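Local coordinates for protein coclaurine N-methyltransferase (Coptis japonica, PDB 6GKZ) that transfers a methyl group from S-adenosyl-L-methionine to the ring nitrogen of coclaurine and probably related tetrahydroisoquinolines in plant alkaloid biosynthesis, at residues D123-L128 / T190-L195; L137-A142 / R170-V175. One frame throughout, in Å; residues are numbered along the deposited sequence.

In the fold
From the N terminus, the helices up to 104-118 come first, and the chain then enters the sheet at strand 126-130, the first half of interaction 1. It passes through a short glycine-rich loop into helix 136-144, the first half of interaction 2, and runs through strand 149-154 and helix 157-170. The loop 170-175 then packs back on helix 136-144 and closes the inner loop. Strand 175-179 follows, and 190-195 closes the outer loop beside 123-128, so interaction 2 is nested inside interaction 1. One contact pairs central strands of the Rossmann-type sheet; the other joins a helix to a loop. They meet where Val127 packs on Val141.

Interaction 1. Residues D123-L128 / T190-L195; sequences DGQSVL and TYDRIL
Tyr191 lays its ring against Leu128 where 190-195 runs beside 123-128 as a parallel strand at the centre of the Rossmann-type methyltransferase sheet. Leu128 CB sits over one face of the ring, a CH-pi contact 4.0 Å from the Tyr191 centroid, while Leu128 CD1 reaches on toward CZ.

At Asp192 the chain turns a corner, and here Ser126 and the aspartate grip each other. Ser126 OG accepts from Asp192 N at 2.9 Å. In return, Ser126 N donates to Asp192 OD2 over 3.1 Å, nearly straight at 169° but tilted from the carboxylate plane on its anti side; a weak bond from OG ends on the same oxygen. The serine hydroxyl sits between backbone N and carbonyl carbon (chi1 49°), which lets it face the turn, while Asp192 OD1 is held by Ser218.

Arg193 bonds through its backbone N to Ser126 O, and its extended side chain brings the guanidinium under the Gln125 amide. Gln125 NE2 stands 3.3 Å from Arg193 CZ, over the centre of one face, with the two planes 46° apart. This is packing between donors; the guanidinium is held by NE to Gln120 O and by NH1 to Asp192 O, while Gln125 OE1 takes Gln122 N. Replacing Arg193 by an alanine removes its bonds to these two carbonyls and is likely to leave the Gln125 amide, no longer packed on the guanidinium, freer to turn.

Ile194 lies alongside Leu128, pointing the same way, with CG2 4.0 Å from Leu128 CD2. Leu195 completes the ladder: after Leu128 N has bonded to Arg193 O, Leu195 N meets Leu128 O almost straight on, at 2.7 Å.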
ATOM      1  N   ASP A 123      -1.858 -24.237 -19.985  1.00 33.44           N
ATOM      2  CA  ASP A 123      -2.876 -25.117 -20.545  1.00 36.24           C
ATOM      3  C   ASP A 123      -3.203 -26.379 -19.741  1.00 45.18           C
ATOM      4  O   ASP A 123      -4.336 -26.843 -19.765  1.00 63.32           O
ATOM      5  CB  ASP A 123      -2.480 -25.530 -21.969  1.00 30.59           C
ATOM      6  CG  ASP A 123      -3.552 -26.373 -22.657  1.00 39.75           C
ATOM      7  OD1 ASP A 123      -4.743 -26.263 -22.279  1.00 37.41           O
ATOM      8  OD2 ASP A 123      -3.210 -27.142 -23.589  1.00 45.02           O
ATOM      9  N   GLY A 124      -2.259 -26.960 -19.031  1.00 35.47           N
ATOM     10  CA  GLY A 124      -2.627 -28.168 -18.297  1.00 28.81           C
ATOM     11  C   GLY A 124      -3.023 -28.015 -16.833  1.00 26.07           C
ATOM     12  O   GLY A 124      -3.191 -29.005 -16.137  1.00 29.72           O
ATOM     13  N   GLN A 125      -3.184 -26.787 -16.351  1.00 27.94           N
ATOM     14  CA  GLN A 125      -3.385 -26.582 -14.914  1.00 34.26           C
ATOM     15  C   GLN A 125      -4.800 -26.838 -14.429  1.00 28.30           C
ATOM     16  O   GLN A 125      -5.752 -26.828 -15.206  1.00 26.81           O
ATOM     17  CB  GLN A 125      -3.000 -25.168 -14.522  1.00 32.98           C
ATOM     18  CG  GLN A 125      -1.547 -24.881 -14.716  1.00 31.05           C
ATOM     19  CD  GLN A 125      -1.276 -23.410 -14.700  1.00 35.58           C
ATOM     20  OE1 GLN A 125      -2.197 -22.610 -14.818  1.00 44.63           O
ATOM     21  NE2 GLN A 125      -0.013 -23.037 -14.553  1.00 39.45           N
ATOM     22  N   SER A 126      -4.907 -27.080 -13.124  1.00 26.94           N
ATOM     23  CA  SER A 126      -6.184 -27.072 -12.408  1.00 30.77           C
ATOM     24  C   SER A 126      -6.546 -25.632 -12.020  1.00 23.55           C
ATOM     25  O   SER A 126      -5.688 -24.871 -11.569  1.00 23.98           O
ATOM     26  CB  SER A 126      -6.105 -27.957 -11.169  1.00 28.45           C
ATOM     27  OG  SER A 126      -4.940 -27.644 -10.417  1.00 31.98           O
ATOM     28  N   VAL A 127      -7.804 -25.252 -12.224  1.00 28.66           N
ATOM     29  CA  VAL A 127      -8.215 -23.862 -12.044  1.00 23.74           C
ATOM     30  C   VAL A 127      -9.483 -23.777 -11.206  1.00 29.11           C
ATOM     31  O   VAL A 127     -10.468 -24.458 -11.477  1.00 29.19           O
ATOM     32  CB  VAL A 127      -8.430 -23.167 -13.402  1.00 25.90           C
ATOM     33  CG1 VAL A 127      -8.768 -21.683 -13.225  1.00 20.39           C
ATOM     34  CG2 VAL A 127      -7.199 -23.343 -14.274  1.00 24.02           C
ATOM     35  N   LEU A 128      -9.435 -22.950 -10.166  1.00 33.84           N
ATOM     36  CA  LEU A 128     -10.576 -22.732  -9.281  1.00 28.26           C
ATOM     37  C   LEU A 128     -11.154 -21.327  -9.429  1.00 30.61           C
ATOM     38  O   LEU A 128     -10.471 -20.328  -9.160  1.00 25.82           O
ATOM     39  CB  LEU A 128     -10.177 -22.944  -7.830  1.00 27.11           C
ATOM     40  CG  LEU A 128     -11.362 -22.792  -6.887  1.00 25.05           C
ATOM     41  CD1 LEU A 128     -12.243 -23.984  -7.121  1.00 23.05           C
ATOM     42  CD2 LEU A 128     -10.889 -22.725  -5.427  1.00 18.85           C
ATOM     43  N   THR A 190      -6.327 -29.299  -4.068  1.00 30.13           N
ATOM     44  CA  THR A 190      -5.349 -28.248  -4.299  1.00 30.85           C
ATOM     45  C   THR A 190      -5.345 -27.888  -5.781  1.00 31.25           C
ATOM     46  O   THR A 190      -5.460 -28.758  -6.645  1.00 34.18           O
ATOM     47  CB  THR A 190      -3.953 -28.677  -3.814  1.00 35.60           C
ATOM     48  OG1 THR A 190      -3.396 -27.649  -2.992  1.00 48.32           O
ATOM     49  CG2 THR A 190      -3.024 -28.977  -4.974  1.00 36.21           C
ATOM     50  N   TYR A 191      -5.224 -26.598  -6.066  1.00 34.75           N
ATOM     51  CA  TYR A 191      -5.354 -26.075  -7.426  1.00 30.53           C
ATOM     52  C   TYR A 191      -4.136 -25.264  -7.814  1.00 34.29           C
ATOM     53  O   TYR A 191      -3.620 -24.506  -7.002  1.00 33.64           O
ATOM     54  CB  TYR A 191      -6.604 -25.200  -7.545  1.00 32.02           C
ATOM     55  CG  TYR A 191      -7.864 -25.945  -7.205  1.00 36.17           C
ATOM     56  CD1 TYR A 191      -8.282 -26.085  -5.881  1.00 26.36           C
ATOM     57  CD2 TYR A 191      -8.621 -26.542  -8.202  1.00 31.35           C
ATOM     58  CE1 TYR A 191      -9.436 -26.794  -5.573  1.00 28.84           C
ATOM     59  CE2 TYR A 191      -9.768 -27.251  -7.902  1.00 21.61           C
ATOM     60  CZ  TYR A 191     -10.172 -27.371  -6.599  1.00 30.18           C
ATOM     61  OH  TYR A 191     -11.321 -28.074  -6.336  1.00 37.79           O
ATOM     62  N   ASP A 192      -3.679 -25.418  -9.053  1.00 32.70           N
ATOM     63  CA  ASP A 192      -2.542 -24.648  -9.535  1.00 32.48           C
ATOM     64  C   ASP A 192      -2.869 -23.155  -9.604  1.00 31.72           C
ATOM     65  O   ASP A 192      -1.983 -22.301  -9.445  1.00 22.46           O
ATOM     66  CB  ASP A 192      -2.109 -25.164 -10.905  1.00 37.04           C
ATOM     67  CG  ASP A 192      -1.717 -26.626 -10.859  1.00 40.31           C
ATOM     68  OD1 ASP A 192      -0.962 -26.992  -9.921  1.00 45.10           O
ATOM     69  OD2 ASP A 192      -2.168 -27.406 -11.738  1.00 36.84           O
ATOM     70  N   ARG A 193      -4.137 -22.832  -9.845  1.00 23.33           N
ATOM     71  CA  ARG A 193      -4.511 -21.427  -9.895  1.00 24.49           C
ATOM     72  C   ARG A 193      -5.935 -21.179  -9.443  1.00 28.23           C
ATOM     73  O   ARG A 193      -6.856 -21.944  -9.738  1.00 30.75           O
ATOM     74  CB  ARG A 193      -4.280 -20.862 -11.309  1.00 25.11           C
ATOM     75  CG  ARG A 193      -2.861 -20.258 -11.411  1.00 36.11           C
ATOM     76  CD  ARG A 193      -2.552 -19.818 -12.787  1.00 36.75           C
ATOM     77  NE  ARG A 193      -1.138 -19.627 -13.129  1.00 33.41           N
ATOM     78  CZ  ARG A 193      -0.087 -20.290 -12.646  1.00 26.57           C
ATOM     79  NH1 ARG A 193      -0.200 -21.223 -11.701  1.00 16.80           N
ATOM     80  NH2 ARG A 193       1.107 -19.996 -13.130  1.00 29.41           N
ATOM     81  N   ILE A 194      -6.089 -20.088  -8.707  1.00 21.31           N
ATOM     82  CA  ILE A 194      -7.349 -19.736  -8.098  1.00 21.03           C
ATOM     83  C   ILE A 194      -7.702 -18.331  -8.505  1.00 26.91           C
ATOM     84  O   ILE A 194      -6.890 -17.414  -8.375  1.00 25.47           O
ATOM     85  CB  ILE A 194      -7.288 -19.841  -6.573  1.00 14.40           C
ATOM     86  CG1 ILE A 194      -6.813 -21.243  -6.164  1.00 26.02           C
ATOM     87  CG2 ILE A 194      -8.645 -19.505  -5.985  1.00 14.36           C
ATOM     88  CD1 ILE A 194      -6.960 -21.572  -4.703  1.00 21.79           C
ATOM     89  N   LEU A 195      -8.917 -18.162  -9.006  1.00 28.03           N
ATOM     90  CA  LEU A 195      -9.352 -16.858  -9.458  1.00 18.41           C
ATOM     91  C   LEU A 195     -10.527 -16.385  -8.607  1.00 26.31           C
ATOM     92  O   LEU A 195     -11.512 -17.103  -8.466  1.00 29.48           O
ATOM     93  CB  LEU A 195      -9.724 -16.908 -10.942  1.00 27.48           C
ATOM     94  CG  LEU A 195      -8.636 -16.881 -12.024  1.00 27.90           C
ATOM     95  CD1 LEU A 195      -7.527 -17.843 -11.722  1.00 26.65           C
ATOM     96  CD2 LEU A 195      -9.257 -17.276 -13.319  1.00 38.95           C
TER

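Interaction 2. Residues L137-A142 / R170-V175; sequences LTLHVA and RNLLNV
Ala142 takes the methyl CG2 of Val175 against its CB at 3.4 Å, and its backbone carbonyl receives the one hydrogen bond across this contact. Asn174 ND2 donates to Ala142 O over 3.0 Å, almost straight at 172°; the donor lies in the carbonyl plane on a lone pair, and the oxygen lies in the amide plane. With chi1 at 50°, Asn174 folds its amide back over its own backbone, toward Ala142.

Next to this, Leu172 pushes CD1 to within 3.5 Å of Leu139 O and crosses the Leu139 side chain at about a right angle. Leu139 CD1 in turn lies over one face of the Arg170 guanidinium, 3.8 Å from CZ.

Further out, Glu166 forms a salt bridge with Arg170 NE, and Asn174 ND2 also donates to Cys148 O, just before strand 149-154. A Schellman motif at Asn171 ends helix 157-170, after which the loop passes along helix 136-144, which follows strand 126-130 in the Rossmann-type fold, and enters edge strand 175-179. The contact is mostly apolar packing, with an arginine face under Leu139 and one directional bond, from Asn174, that probably sets where the loop sits.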
ATOM      1  N   LEU A 137     -16.041 -16.697 -16.403  1.00 28.46           N
ATOM      2  CA  LEU A 137     -14.622 -17.046 -16.358  1.00 27.86           C
ATOM      3  C   LEU A 137     -14.381 -18.560 -16.472  1.00 23.44           C
ATOM      4  O   LEU A 137     -13.475 -18.990 -17.190  1.00 31.50           O
ATOM      5  CB  LEU A 137     -13.971 -16.503 -15.087  1.00 31.20           C
ATOM      6  CG  LEU A 137     -12.445 -16.636 -15.009  1.00 34.00           C
ATOM      7  CD1 LEU A 137     -11.768 -16.031 -16.244  1.00 26.71           C
ATOM      8  CD2 LEU A 137     -11.944 -15.968 -13.736  1.00 31.69           C
ATOM      9  N   THR A 138     -15.171 -19.376 -15.779  1.00 24.03           N
ATOM     10  CA  THR A 138     -14.965 -20.821 -15.870  1.00 30.78           C
ATOM     11  C   THR A 138     -15.190 -21.300 -17.302  1.00 30.62           C
ATOM     12  O   THR A 138     -14.364 -22.028 -17.834  1.00 32.92           O
ATOM     13  CB  THR A 138     -15.894 -21.633 -14.936  1.00 34.99           C
ATOM     14  OG1 THR A 138     -17.218 -21.643 -15.467  1.00 52.65           O
ATOM     15  CG2 THR A 138     -15.908 -21.061 -13.540  1.00 21.99           C
ATOM     16  N   LEU A 139     -16.296 -20.879 -17.922  1.00 25.93           N
ATOM     17  CA  LEU A 139     -16.606 -21.227 -19.313  1.00 28.73           C
ATOM     18  C   LEU A 139     -15.528 -20.755 -20.299  1.00 28.26           C
ATOM     19  O   LEU A 139     -15.199 -21.453 -21.263  1.00 23.21           O
ATOM     20  CB  LEU A 139     -17.966 -20.644 -19.703  1.00 23.87           C
ATOM     21  CG  LEU A 139     -19.078 -21.280 -18.867  1.00 30.70           C
ATOM     22  CD1 LEU A 139     -20.471 -20.775 -19.245  1.00 24.19           C
ATOM     23  CD2 LEU A 139     -19.001 -22.794 -18.978  1.00 24.92           C
ATOM     24  N   HIS A 140     -14.961 -19.585 -20.028  1.00 25.11           N
ATOM     25  CA  HIS A 140     -13.934 -18.993 -20.889  1.00 24.09           C
ATOM     26  C   HIS A 140     -12.605 -19.726 -20.784  1.00 33.62           C
ATOM     27  O   HIS A 140     -11.974 -20.048 -21.796  1.00 33.09           O
ATOM     28  CB  HIS A 140     -13.752 -17.521 -20.521  1.00 19.50           C
ATOM     29  CG  HIS A 140     -12.710 -16.805 -21.326  1.00 31.33           C
ATOM     30  ND1 HIS A 140     -13.023 -15.997 -22.401  1.00 35.09           N
ATOM     31  CD2 HIS A 140     -11.361 -16.747 -21.190  1.00 24.22           C
ATOM     32  CE1 HIS A 140     -11.912 -15.480 -22.900  1.00 33.98           C
ATOM     33  NE2 HIS A 140     -10.891 -15.923 -22.186  1.00 35.06           N
ATOM     34  N   VAL A 141     -12.173 -19.957 -19.549  1.00 28.18           N
ATOM     35  CA  VAL A 141     -10.968 -20.738 -19.293  1.00 24.45           C
ATOM     36  C   VAL A 141     -11.099 -22.156 -19.864  1.00 29.29           C
ATOM     37  O   VAL A 141     -10.202 -22.631 -20.545  1.00 30.07           O
ATOM     38  CB  VAL A 141     -10.663 -20.806 -17.780  1.00 23.26           C
ATOM     39  CG1 VAL A 141      -9.417 -21.642 -17.504  1.00 19.11           C
ATOM     40  CG2 VAL A 141     -10.511 -19.400 -17.216  1.00 29.11           C
ATOM     41  N   ALA A 142     -12.220 -22.821 -19.603  1.00 28.09           N
ATOM     42  CA  ALA A 142     -12.377 -24.202 -20.054  1.00 31.23           C
ATOM     43  C   ALA A 142     -12.329 -24.266 -21.579  1.00 30.88           C
ATOM     44  O   ALA A 142     -11.848 -25.236 -22.150  1.00 25.49           O
ATOM     45  CB  ALA A 142     -13.683 -24.810 -19.522  1.00 25.30           C
ATOM     46  N   ARG A 170     -22.060 -26.359 -24.768  1.00 57.80           N
ATOM     47  CA  ARG A 170     -20.818 -25.938 -25.413  1.00 37.01           C
ATOM     48  C   ARG A 170     -19.802 -27.065 -25.516  1.00 36.74           C
ATOM     49  O   ARG A 170     -18.704 -26.867 -26.043  1.00 40.17           O
ATOM     50  CB  ARG A 170     -20.192 -24.777 -24.660  1.00 36.83           C
ATOM     51  CG  ARG A 170     -20.964 -23.490 -24.758  1.00 41.90           C
ATOM     52  CD  ARG A 170     -20.175 -22.351 -24.146  1.00 44.21           C
ATOM     53  NE  ARG A 170     -21.074 -21.287 -23.720  1.00 49.39           N
ATOM     54  CZ  ARG A 170     -20.712 -20.266 -22.955  1.00 52.22           C
ATOM     55  NH1 ARG A 170     -19.462 -20.173 -22.520  1.00 51.89           N
ATOM     56  NH2 ARG A 170     -21.602 -19.344 -22.624  1.00 55.74           N
ATOM     57  N   ASN A 171     -20.153 -28.237 -24.998  1.00 36.74           N
ATOM     58  CA  ASN A 171     -19.260 -29.389 -25.076  1.00 45.10           C
ATOM     59  C   ASN A 171     -17.970 -29.237 -24.261  1.00 40.02           C
ATOM     60  O   ASN A 171     -16.926 -29.768 -24.636  1.00 38.51           O
ATOM     61  CB  ASN A 171     -18.903 -29.658 -26.533  1.00 53.30           C
ATOM     62  CG  ASN A 171     -18.428 -31.061 -26.753  1.00 64.33           C
ATOM     63  OD1 ASN A 171     -19.007 -32.016 -26.222  1.00 66.25           O
ATOM     64  ND2 ASN A 171     -17.359 -31.206 -27.532  1.00 67.30           N
ATOM     65  N   LEU A 172     -18.046 -28.509 -23.151  1.00 41.04           N
ATOM     66  CA  LEU A 172     -16.888 -28.300 -22.282  1.00 39.69           C
ATOM     67  C   LEU A 172     -16.902 -29.288 -21.124  1.00 40.54           C
ATOM     68  O   LEU A 172     -17.460 -28.999 -20.066  1.00 47.38           O
ATOM     69  CB  LEU A 172     -16.863 -26.866 -21.740  1.00 28.16           C
ATOM     70  CG  LEU A 172     -16.834 -25.787 -22.819  1.00 30.96           C
ATOM     71  CD1 LEU A 172     -16.886 -24.401 -22.190  1.00 25.83           C
ATOM     72  CD2 LEU A 172     -15.608 -25.956 -23.723  1.00 21.97           C
ATOM     73  N   LEU A 173     -16.294 -30.453 -21.329  1.00 34.88           N
ATOM     74  CA  LEU A 173     -16.257 -31.482 -20.299  1.00 26.03           C
ATOM     75  C   LEU A 173     -15.292 -31.161 -19.154  1.00 29.74           C
ATOM     76  O   LEU A 173     -15.327 -31.805 -18.117  1.00 34.44           O
ATOM     77  CB  LEU A 173     -15.876 -32.819 -20.913  1.00 30.33           C
ATOM     78  CG  LEU A 173     -17.011 -33.623 -21.542  1.00 32.76           C
ATOM     79  CD1 LEU A 173     -17.738 -32.795 -22.607  1.00 24.86           C
ATOM     80  CD2 LEU A 173     -16.444 -34.905 -22.139  1.00 29.63           C
ATOM     81  N   ASN A 174     -14.424 -30.172 -19.337  1.00 27.63           N
ATOM     82  CA  ASN A 174     -13.411 -29.884 -18.328  1.00 25.89           C
ATOM     83  C   ASN A 174     -13.896 -28.850 -17.318  1.00 34.79           C
ATOM     84  O   ASN A 174     -13.093 -28.159 -16.680  1.00 32.66           O
ATOM     85  CB  ASN A 174     -12.111 -29.417 -19.001  1.00 25.13           C
ATOM     86  CG  ASN A 174     -12.340 -28.308 -20.026  1.00 31.30           C
ATOM     87  OD1 ASN A 174     -13.419 -28.194 -20.611  1.00 37.01           O
ATOM     88  ND2 ASN A 174     -11.318 -27.495 -20.257  1.00 32.84           N
ATOM     89  N   VAL A 175     -15.215 -28.742 -17.194  1.00 39.45           N
ATOM     90  CA  VAL A 175     -15.830 -27.878 -16.193  1.00 33.09           C
ATOM     91  C   VAL A 175     -16.459 -28.694 -15.088  1.00 30.66           C
ATOM     92  O   VAL A 175     -17.110 -29.693 -15.354  1.00 39.25           O
ATOM     93  CB  VAL A 175     -16.922 -26.975 -16.771  1.00 25.07           C
ATOM     94  CG1 VAL A 175     -17.553 -26.167 -15.639  1.00 20.64           C
ATOM     95  CG2 VAL A 175     -16.351 -26.053 -17.836  1.00 19.75           C
TER